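Local atomic coordinates of CREG-like beta-barrel domain-containing protein (Agrobacterium tumefaciens, PDB entry 3DNH), a protein that is of unknown function but probably belongs to the flavin-binding split-barrel proteins, the superfamily of the pyridoxamine 5'-phosphate oxidases. Residues M183-A186 with E187-A190; T243-Q246 with F247-L251. All coordinates share one frame; numbering follows the deposited sequence.

Overall arrangement
From the N terminus the chain first builds the closed antiparallel barrel, whose last strand is 144-157, and then passes through helix 169-172 to helix 180-194, where contact 1 lies. After helix 199-206 come the three antiparallel strands 215-220, 223-227 and 232-236, and helix 244-254 follows with contact 2 in its first turns. Each contact is local, within one helix, and closes no loop; they stand in series, neither nesting nor crossing. Their centres are about 12 Å apart, and the helices meet where Glu189 packs on Leu244 and Phe247. The two helices also reach the small sheet, helix 180-194 through strand 215-220 and helix 244-254 through strand 223-227.

Contact 1. Residues M183-A186 with E187-A190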
HETATM    1  N   MSE A 183       2.805 -10.444 -31.184  1.00 38.84           N
HETATM    2  CA  MSE A 183       2.983  -9.090 -30.660  1.00 39.22           C
HETATM    3  C   MSE A 183       2.620  -8.057 -31.733  1.00 39.12           C
HETATM    4  O   MSE A 183       2.064  -7.012 -31.413  1.00 38.93           O
HETATM    5  CB  MSE A 183       4.422  -8.912 -30.131  1.00 39.28           C
HETATM    6  CG  MSE A 183       4.786  -9.867 -28.936  1.00 39.80           C
HETATM    7 SE   MSE A 183       3.308 -10.144 -27.593  0.80 50.03          SE
HETATM    8  CE  MSE A 183       3.063  -8.340 -26.896  1.00 43.54           C
ATOM      9  N   ALA A 184       2.917  -8.365 -33.001  1.00 38.66           N
ATOM     10  CA  ALA A 184       2.457  -7.533 -34.115  1.00 38.95           C
ATOM     11  C   ALA A 184       0.913  -7.488 -34.200  1.00 39.20           C
ATOM     12  O   ALA A 184       0.352  -6.528 -34.717  1.00 39.76           O
ATOM     13  CB  ALA A 184       3.072  -7.999 -35.443  1.00 38.72           C
ATOM     14  N   ALA A 185       0.235  -8.487 -33.656  1.00 39.12           N
ATOM     15  CA  ALA A 185      -1.259  -8.543 -33.707  1.00 39.14           C
ATOM     16  C   ALA A 185      -1.951  -8.276 -32.376  1.00 39.39           C
ATOM     17  O   ALA A 185      -3.192  -8.167 -32.318  1.00 38.95           O
ATOM     18  CB  ALA A 185      -1.723  -9.872 -34.265  1.00 38.99           C
ATOM     19  N   ALA A 186      -1.169  -8.123 -31.308  1.00 39.22           N
ATOM     20  CA  ALA A 186      -1.740  -8.134 -29.970  1.00 38.88           C
ATOM     21  C   ALA A 186      -2.699  -6.962 -29.756  1.00 40.07           C
ATOM     22  O   ALA A 186      -3.700  -7.106 -29.045  1.00 38.32           O
ATOM     23  CB  ALA A 186      -0.664  -8.128 -28.944  1.00 39.29           C
ATOM     24  N   GLU A 187      -2.380  -5.801 -30.332  1.00 40.14           N
ATOM     25  CA  GLU A 187      -3.244  -4.619 -30.149  1.00 42.11           C
ATOM     26  C   GLU A 187      -4.605  -4.765 -30.885  1.00 41.53           C
ATOM     27  O   GLU A 187      -5.671  -4.483 -30.328  1.00 39.45           O
ATOM     28  CB  GLU A 187      -2.489  -3.362 -30.569  1.00 43.22           C
ATOM     29  CG  GLU A 187      -2.718  -2.136 -29.668  1.00 50.16           C
ATOM     30  CD  GLU A 187      -2.598  -2.463 -28.167  1.00 57.11           C
ATOM     31  OE1 GLU A 187      -1.572  -3.076 -27.786  1.00 60.08           O
ATOM     32  OE2 GLU A 187      -3.533  -2.129 -27.384  1.00 60.58           O
ATOM     33  N   SER A 188      -4.562  -5.249 -32.122  1.00 41.32           N
ATOM     34  CA  SER A 188      -5.783  -5.430 -32.896  1.00 42.46           C
ATOM     35  C   SER A 188      -6.581  -6.652 -32.424  1.00 42.08           C
ATOM     36  O   SER A 188      -7.809  -6.648 -32.503  1.00 41.71           O
ATOM     37  CB  SER A 188      -5.476  -5.519 -34.388  1.00 42.62           C
ATOM     38  OG  SER A 188      -4.657  -6.638 -34.628  1.00 44.62           O
ATOM     39  N   GLU A 189      -5.905  -7.681 -31.920  1.00 41.08           N
ATOM     40  CA  GLU A 189      -6.641  -8.765 -31.249  1.00 40.35           C
ATOM     41  C   GLU A 189      -7.375  -8.310 -29.987  1.00 39.77           C
ATOM     42  O   GLU A 189      -8.529  -8.676 -29.802  1.00 38.95           O
ATOM     43  CB  GLU A 189      -5.748  -9.963 -30.951  1.00 41.17           C
ATOM     44  CG  GLU A 189      -5.401 -10.743 -32.201  1.00 42.00           C
ATOM     45  CD  GLU A 189      -6.631 -11.359 -32.834  1.00 47.88           C
ATOM     46  OE1 GLU A 189      -7.083 -12.409 -32.345  1.00 47.76           O
ATOM     47  OE2 GLU A 189      -7.159 -10.792 -33.806  1.00 47.91           O
ATOM     48  N   ALA A 190      -6.733  -7.483 -29.149  1.00 39.62           N
ATOM     49  CA  ALA A 190      -7.392  -6.926 -27.950  1.00 39.36           C
ATOM     50  C   ALA A 190      -8.660  -6.165 -28.346  1.00 39.81           C
ATOM     51  O   ALA A 190      -9.719  -6.357 -27.746  1.00 39.51           O
ATOM     52  CB  ALA A 190      -6.419  -5.981 -27.162  1.00 38.66           C
TER
HETATM   53  O   HOH W   1       0.090  -4.953 -31.779  1.00 47.48           O
HETATM   54  O   HOH W   2      -2.033  -4.935 -33.645  1.00 36.75           O
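Ala185 and Ala186 meet Glu189 and Ala190 across a kink in helix 180-194, where two waters enter the backbone. The carbonyl of Met183, a residue whose selenium-bearing side chain packs on Pro65 and Pro221, receives a hydrogen from the first water, which in turn accepts from Glu187 N at 3.0 Å, replacing the direct i to i+4 bond. The second water does the same one residue on, between Ala184 O and Ser188 N. At Ala185 the regular pattern returns: Glu189 N reaches Ala185 O at 2.8 Å, almost straight along the carbonyl direction (C=O...N 172°). Ser188 OG lies 3.1 Å from the same Ala185 O, placed there by a chi1 of 62° that tucks the hydroxyl back between N and C. CB and CG of Glu189 both lie against this oxygen before the chain bends off, leaving the carboxylate to a salt bridge with Arg192. Last comes Ala186 O, which accepts from Ala190 N at 3.1 Å, the donor standing 36° above the carbonyl plane, with Ala190 CB 3.5 Å from that oxygen.

Contact 2. Residues T243-Q246 with F247-L251; sequences TLKQ and FEKAL
The carbonyls of Thr243, Leu244, Lys245 and Gln246 each accept from the backbone N four residues on, and the bond from Glu248 N to Leu244 O is nearly straight, with an N-H...O angle of 175°. Lys245 O has a second donor: Lys249 NZ comes round to it at 2.9 Å, tilted 18° from the carbonyl plane. The lysine gets there by folding on itself. Its CG is turned back over the preceding turn, 3.0 Å from Lys245 O, and bends at chi2, chi3 and chi4 curl the tip round to the same oxygen. Lys249 NZ also forms a salt bridge with Glu248 OE1 at 3.2 Å, though the hydrogen bond within it is weak. The side chain of Lys245 passes obliquely by this ammonium, its CG 3.6 Å from Lys249 NZ, and the two NZ atoms are 4.0 Å apart. The Glu248 carboxylate lies near both ammonium groups and probably balances their charge, although it is too far from Lys245 NZ for a salt bridge.

At the start of helix 244-254, Thr243 is the N-cap, and with Gln246 it forms a capping box. Thr243 OG1 accepts from Gln246 N at 3.1 Å, while Gln246 OE1 receives only a weak return bond from Thr243 N and also accepts from Glu242 N. With chi1 at -67°, Gln246 CG lies beside its own backbone N, and the extended chain beyond it brings OE1 back to Thr243 N. A different face of the helix is apolar: Phe247 and Leu251 pack on Leu193 of helix 180-194 and on Ile224 of strand 223-227, while Phe247 CB stays 3.4 Å from Leu244 O.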
ATOM      1  N   THR A 243       2.173 -17.243 -32.145  1.00 40.56           N
ATOM      2  CA  THR A 243       1.559 -16.839 -33.397  1.00 40.97           C
ATOM      3  C   THR A 243       0.093 -16.581 -33.218  1.00 41.14           C
ATOM      4  O   THR A 243      -0.523 -16.952 -32.195  1.00 40.51           O
ATOM      5  CB  THR A 243       1.729 -17.926 -34.492  1.00 41.31           C
ATOM      6  OG1 THR A 243       0.994 -19.102 -34.120  1.00 41.19           O
ATOM      7  CG2 THR A 243       3.199 -18.273 -34.698  1.00 40.83           C
ATOM      8  N   LEU A 244      -0.491 -15.953 -34.230  1.00 41.44           N
ATOM      9  CA  LEU A 244      -1.916 -15.676 -34.188  1.00 41.37           C
ATOM     10  C   LEU A 244      -2.709 -16.983 -34.226  1.00 40.45           C
ATOM     11  O   LEU A 244      -3.674 -17.144 -33.473  1.00 39.76           O
ATOM     12  CB  LEU A 244      -2.326 -14.768 -35.351  1.00 42.24           C
ATOM     13  CG  LEU A 244      -3.800 -14.354 -35.365  1.00 43.34           C
ATOM     14  CD1 LEU A 244      -4.056 -13.318 -34.281  1.00 47.07           C
ATOM     15  CD2 LEU A 244      -4.133 -13.774 -36.715  1.00 45.50           C
ATOM     16  N   LYS A 245      -2.313 -17.899 -35.114  1.00 39.92           N
ATOM     17  CA  LYS A 245      -2.941 -19.217 -35.174  1.00 39.83           C
ATOM     18  C   LYS A 245      -2.948 -19.858 -33.792  1.00 39.07           C
ATOM     19  O   LYS A 245      -3.977 -20.371 -33.365  1.00 38.24           O
ATOM     20  CB  LYS A 245      -2.249 -20.165 -36.175  1.00 40.23           C
ATOM     21  CG  LYS A 245      -3.105 -21.399 -36.457  1.00 43.46           C
ATOM     22  CD  LYS A 245      -2.750 -22.115 -37.768  1.00 46.25           C
ATOM     23  CE  LYS A 245      -3.998 -22.737 -38.372  1.00 49.30           C
ATOM     24  NZ  LYS A 245      -5.069 -21.711 -38.562  1.00 50.82           N
ATOM     25  N   GLN A 246      -1.806 -19.804 -33.096  1.00 38.67           N
ATOM     26  CA  GLN A 246      -1.684 -20.405 -31.776  1.00 38.68           C
ATOM     27  C   GLN A 246      -2.553 -19.671 -30.767  1.00 39.31           C
ATOM     28  O   GLN A 246      -3.149 -20.294 -29.896  1.00 39.04           O
ATOM     29  CB  GLN A 246      -0.229 -20.480 -31.305  1.00 37.90           C
ATOM     30  CG  GLN A 246       0.654 -21.445 -32.123  1.00 37.97           C
ATOM     31  CD  GLN A 246       2.113 -21.367 -31.720  1.00 38.18           C
ATOM     32  OE1 GLN A 246       2.535 -20.453 -31.010  1.00 37.40           O
ATOM     33  NE2 GLN A 246       2.900 -22.332 -32.178  1.00 38.82           N
ATOM     34  N   PHE A 247      -2.642 -18.342 -30.878  1.00 40.67           N
ATOM     35  CA  PHE A 247      -3.510 -17.584 -29.976  1.00 41.10           C
ATOM     36  C   PHE A 247      -4.989 -17.991 -30.119  1.00 41.63           C
ATOM     37  O   PHE A 247      -5.664 -18.306 -29.134  1.00 40.20           O
ATOM     38  CB  PHE A 247      -3.389 -16.102 -30.255  1.00 40.94           C
ATOM     39  CG  PHE A 247      -4.269 -15.278 -29.408  1.00 42.35           C
ATOM     40  CD1 PHE A 247      -4.069 -15.230 -28.029  1.00 45.23           C
ATOM     41  CD2 PHE A 247      -5.276 -14.498 -29.969  1.00 43.67           C
ATOM     42  CE1 PHE A 247      -4.890 -14.460 -27.205  1.00 42.02           C
ATOM     43  CE2 PHE A 247      -6.093 -13.699 -29.136  1.00 44.61           C
ATOM     44  CZ  PHE A 247      -5.880 -13.685 -27.762  1.00 39.90           C
ATOM     45  N   GLU A 248      -5.481 -17.920 -31.354  1.00 43.00           N
ATOM     46  CA  GLU A 248      -6.855 -18.282 -31.687  1.00 44.84           C
ATOM     47  C   GLU A 248      -7.193 -19.712 -31.206  1.00 44.90           C
ATOM     48  O   GLU A 248      -8.305 -19.961 -30.722  1.00 44.81           O
ATOM     49  CB  GLU A 248      -7.092 -18.073 -33.198  1.00 44.32           C
ATOM     50  CG  GLU A 248      -8.389 -18.695 -33.812  1.00 47.80           C
ATOM     51  CD  GLU A 248      -8.305 -18.909 -35.335  1.00 48.21           C
ATOM     52  OE1 GLU A 248      -7.209 -18.670 -35.910  1.00 54.42           O
ATOM     53  OE2 GLU A 248      -9.317 -19.346 -35.960  1.00 53.58           O
ATOM     54  N   LYS A 249      -6.245 -20.645 -31.319  1.00 45.50           N
ATOM     55  CA  LYS A 249      -6.492 -22.028 -30.861  1.00 45.47           C
ATOM     56  C   LYS A 249      -6.630 -22.058 -29.351  1.00 45.44           C
ATOM     57  O   LYS A 249      -7.603 -22.578 -28.821  1.00 44.50           O
ATOM     58  CB  LYS A 249      -5.365 -22.987 -31.251  1.00 45.46           C
ATOM     59  CG  LYS A 249      -5.065 -23.129 -32.749  1.00 48.64           C
ATOM     60  CD  LYS A 249      -6.205 -23.738 -33.587  1.00 50.26           C
ATOM     61  CE  LYS A 249      -7.104 -22.628 -34.186  1.00 52.86           C
ATOM     62  NZ  LYS A 249      -6.294 -21.489 -34.774  1.00 51.97           N
ATOM     63  N   ALA A 250      -5.609 -21.535 -28.678  1.00 45.18           N
ATOM     64  CA  ALA A 250      -5.613 -21.325 -27.234  1.00 47.11           C
ATOM     65  C   ALA A 250      -6.891 -20.637 -26.731  1.00 47.71           C
ATOM     66  O   ALA A 250      -7.448 -21.044 -25.717  1.00 48.59           O
ATOM     67  CB  ALA A 250      -4.387 -20.492 -26.811  1.00 46.51           C
ATOM     68  N   LEU A 251      -7.349 -19.597 -27.430  1.00 48.09           N
ATOM     69  CA  LEU A 251      -8.540 -18.869 -26.985  1.00 49.29           C
ATOM     70  C   LEU A 251      -9.776 -19.750 -27.097  1.00 48.63           C
ATOM     71  O   LEU A 251     -10.642 -19.747 -26.200  1.00 48.78           O
ATOM     72  CB  LEU A 251      -8.753 -17.563 -27.780  1.00 49.60           C
ATOM     73  CG  LEU A 251      -8.681 -16.157 -27.148  1.00 54.43           C
ATOM     74  CD1 LEU A 251      -9.794 -15.307 -27.756  1.00 55.08           C
ATOM     75  CD2 LEU A 251      -8.802 -16.113 -25.623  1.00 55.79           C
TER